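Local coordinates for protein contact-dependent inhibitor A (Escherichia coli NC101, PDB 5I4Q) that acts as the toxin domain of a contact-dependent growth inhibition system, probably delivered into neighbouring bacteria and held in check by its cognate immunity protein, at residues A[46-51]-A[72-77]. Residues are numbered along the deposited sequence; the frame is centred on the assembly and turned at random.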
loop_
_atom_site.group_PDB
_atom_site.type_symbol
_atom_site.label_atom_id
_atom_site.label_comp_id
_atom_site.label_asym_id
_atom_site.label_seq_id
_atom_site.Cartn_x
_atom_site.Cartn_y
_atom_site.Cartn_z
ATOM N N GLU A 46 17.427 -24.672 -9.666
ATOM C CA GLU A 46 18.275 -23.480 -9.767
ATOM C C GLU A 46 19.381 -23.541 -8.732
ATOM O O GLU A 46 20.536 -23.242 -9.023
ATOM C CB GLU A 46 17.488 -22.167 -9.605
ATOM C CG GLU A 46 16.596 -21.819 -10.798
ATOM C CD GLU A 46 17.355 -21.818 -12.135
ATOM O OE1 GLU A 46 18.209 -20.960 -12.325
ATOM O OE2 GLU A 46 17.134 -22.684 -12.984
ATOM N N VAL A 47 19.042 -23.945 -7.515
ATOM C CA VAL A 47 20.094 -23.975 -6.493
ATOM C C VAL A 47 21.177 -24.992 -6.886
ATOM O O VAL A 47 22.354 -24.714 -6.784
ATOM C CB VAL A 47 19.532 -24.288 -5.095
ATOM C CG1 VAL A 47 20.660 -24.364 -4.085
ATOM C CG2 VAL A 47 18.544 -23.201 -4.669
ATOM N N LEU A 48 20.744 -26.183 -7.293
ATOM C CA LEU A 48 21.643 -27.276 -7.555
ATOM C C LEU A 48 22.573 -26.910 -8.727
ATOM O O LEU A 48 23.695 -27.332 -8.732
ATOM C CB LEU A 48 20.867 -28.570 -7.854
ATOM C CG LEU A 48 20.215 -29.234 -6.646
ATOM C CD1 LEU A 48 19.383 -30.430 -7.083
ATOM C CD2 LEU A 48 21.248 -29.712 -5.623
ATOM N N ASN A 49 22.090 -26.091 -9.665
ATOM C CA ASN A 49 22.809 -25.652 -10.868
ATOM C C ASN A 49 23.523 -24.311 -10.750
ATOM O O ASN A 49 23.954 -23.724 -11.754
ATOM C CB ASN A 49 21.817 -25.590 -12.050
ATOM C CG ASN A 49 21.454 -26.971 -12.564
ATOM O OD1 ASN A 49 22.169 -27.914 -12.335
ATOM N ND2 ASN A 49 20.367 -27.082 -13.254
ATOM N N SER A 50 23.650 -23.811 -9.535
ATOM C CA SER A 50 24.221 -22.456 -9.308
ATOM C C SER A 50 25.617 -22.503 -8.738
ATOM O O SER A 50 26.047 -21.530 -8.155
ATOM C CB SER A 50 23.377 -21.676 -8.285
ATOM O OG SER A 50 23.531 -22.256 -7.001
ATOM N N ASN A 51 26.308 -23.630 -8.886
ATOM C CA ASN A 51 27.520 -23.907 -8.106
ATOM C C ASN A 51 27.328 -23.526 -6.671
ATOM O O ASN A 51 27.953 -22.640 -6.175
ATOM C CB ASN A 51 28.716 -23.142 -8.643
ATOM C CG ASN A 51 30.014 -23.485 -7.912
ATOM O OD1 ASN A 51 30.236 -24.625 -7.492
ATOM N ND2 ASN A 51 30.882 -22.504 -7.788
ATOM N N LEU A 72 18.956 -18.324 -2.959
ATOM C CA LEU A 72 18.198 -19.165 -2.061
ATOM C C LEU A 72 19.125 -20.038 -1.223
ATOM O O LEU A 72 20.286 -20.214 -1.558
ATOM C CB LEU A 72 17.250 -20.079 -2.854
ATOM C CG LEU A 72 16.290 -19.475 -3.856
ATOM C CD1 LEU A 72 16.031 -20.451 -4.963
ATOM C CD2 LEU A 72 14.970 -19.118 -3.188
ATOM N N GLU A 73 18.560 -20.558 -0.134
ATOM C CA GLU A 73 19.176 -21.460 0.815
ATOM C C GLU A 73 18.244 -22.614 0.875
ATOM O O GLU A 73 17.003 -22.462 1.005
ATOM C CB GLU A 73 19.262 -20.921 2.245
ATOM C CG GLU A 73 19.993 -19.594 2.388
ATOM C CD GLU A 73 19.788 -18.895 3.753
ATOM O OE1 GLU A 73 19.127 -19.482 4.636
ATOM O OE2 GLU A 73 20.293 -17.735 3.925
HETATM N N MSE A 74 18.852 -23.782 0.877
HETATM C CA MSE A 74 18.111 -25.007 0.840
HETATM C C MSE A 74 18.761 -26.029 1.752
HETATM O O MSE A 74 19.997 -26.119 1.863
HETATM C CB MSE A 74 18.187 -25.458 -0.600
HETATM C CG MSE A 74 17.826 -26.895 -0.743
HETATM SE SE MSE A 74 17.689 -27.302 -2.653
HETATM C CE MSE A 74 19.499 -27.988 -3.068
ATOM N N ILE A 75 17.912 -26.833 2.366
ATOM C CA ILE A 75 18.316 -27.940 3.184
ATOM C C ILE A 75 17.860 -29.172 2.386
ATOM O O ILE A 75 16.652 -29.379 2.144
ATOM C CB ILE A 75 17.623 -27.869 4.551
ATOM C CG1 ILE A 75 17.925 -26.528 5.265
ATOM C CG2 ILE A 75 17.956 -29.076 5.437
ATOM C CD1 ILE A 75 19.382 -26.259 5.588
ATOM N N TYR A 76 18.836 -29.992 2.010
ATOM C CA TYR A 76 18.705 -31.024 0.950
ATOM C C TYR A 76 19.550 -32.255 1.273
ATOM O O TYR A 76 20.685 -32.143 1.784
ATOM C CB TYR A 76 19.203 -30.462 -0.365
ATOM C CG TYR A 76 19.257 -31.405 -1.536
ATOM C CD1 TYR A 76 18.111 -31.792 -2.175
ATOM C CD2 TYR A 76 20.468 -31.856 -2.024
ATOM C CE1 TYR A 76 18.151 -32.607 -3.273
ATOM C CE2 TYR A 76 20.535 -32.688 -3.121
ATOM C CZ TYR A 76 19.374 -33.063 -3.743
ATOM O OH TYR A 76 19.417 -33.867 -4.844
ATOM N N ASN A 77 18.936 -33.410 1.036
ATOM C CA ASN A 77 19.538 -34.710 1.292
ATOM C C ASN A 77 20.012 -35.286 -0.041
ATOM O O ASN A 77 19.208 -35.851 -0.794
ATOM C CB ASN A 77 18.537 -35.637 1.922
ATOM C CG ASN A 77 19.173 -36.911 2.413
ATOM O OD1 ASN A 77 20.004 -37.494 1.748
ATOM N ND2 ASN A 77 18.797 -37.329 3.591
#
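Leu48 and Met74, a selenomethionine in this crystal, make the closest approach between the last turn of helix 40-48 and strand 72-77: Leu48 CD2 lies 3.5 Å from Met74 CE. The two side chains cross at about a right angle. Met74 leaves the strand extended, with CG trans to the backbone N (chi1 163°), and bends only at its last torsion, chi3 94°, which turns the methyl to the leucine branch. The same methyl meets Val47, whose CG1 is 3.9 Å from Met74 CE. Val47 divides its branches, since CG2 reaches Leu72 instead, 3.7 Å from Leu72 CD1. Leu72, Met74 and Tyr76, alternating along the strand, thus present one face to the helix, while Glu73 points away, forming a salt bridge with Arg66 and a hydrogen bond with Tyr81 of the immunity protein chain.

The contact with Tyr76 is longer but still buried. Leu48 CD2 sits over one face of its ring, 4.0 Å from Tyr76 CE2, and the ring also packs edge-to-face with Tyr67. The open side is the loop beyond Leu48, where Asn49 and Asn51 are exposed and residues 49-51 make no contact with the strand. Here Ser50 OG bonds back to Val47 O at 2.7 Å, tilted 23° from the carbonyl plane, and Ser50 N approaches that oxygen from the same face; two donors from Ser50 thus reach this carbonyl oxygen as the helix ends.

No hydrogen bond links the two segments, so this end of helix 40-48 meets strand 72-77 through apolar side chains alone.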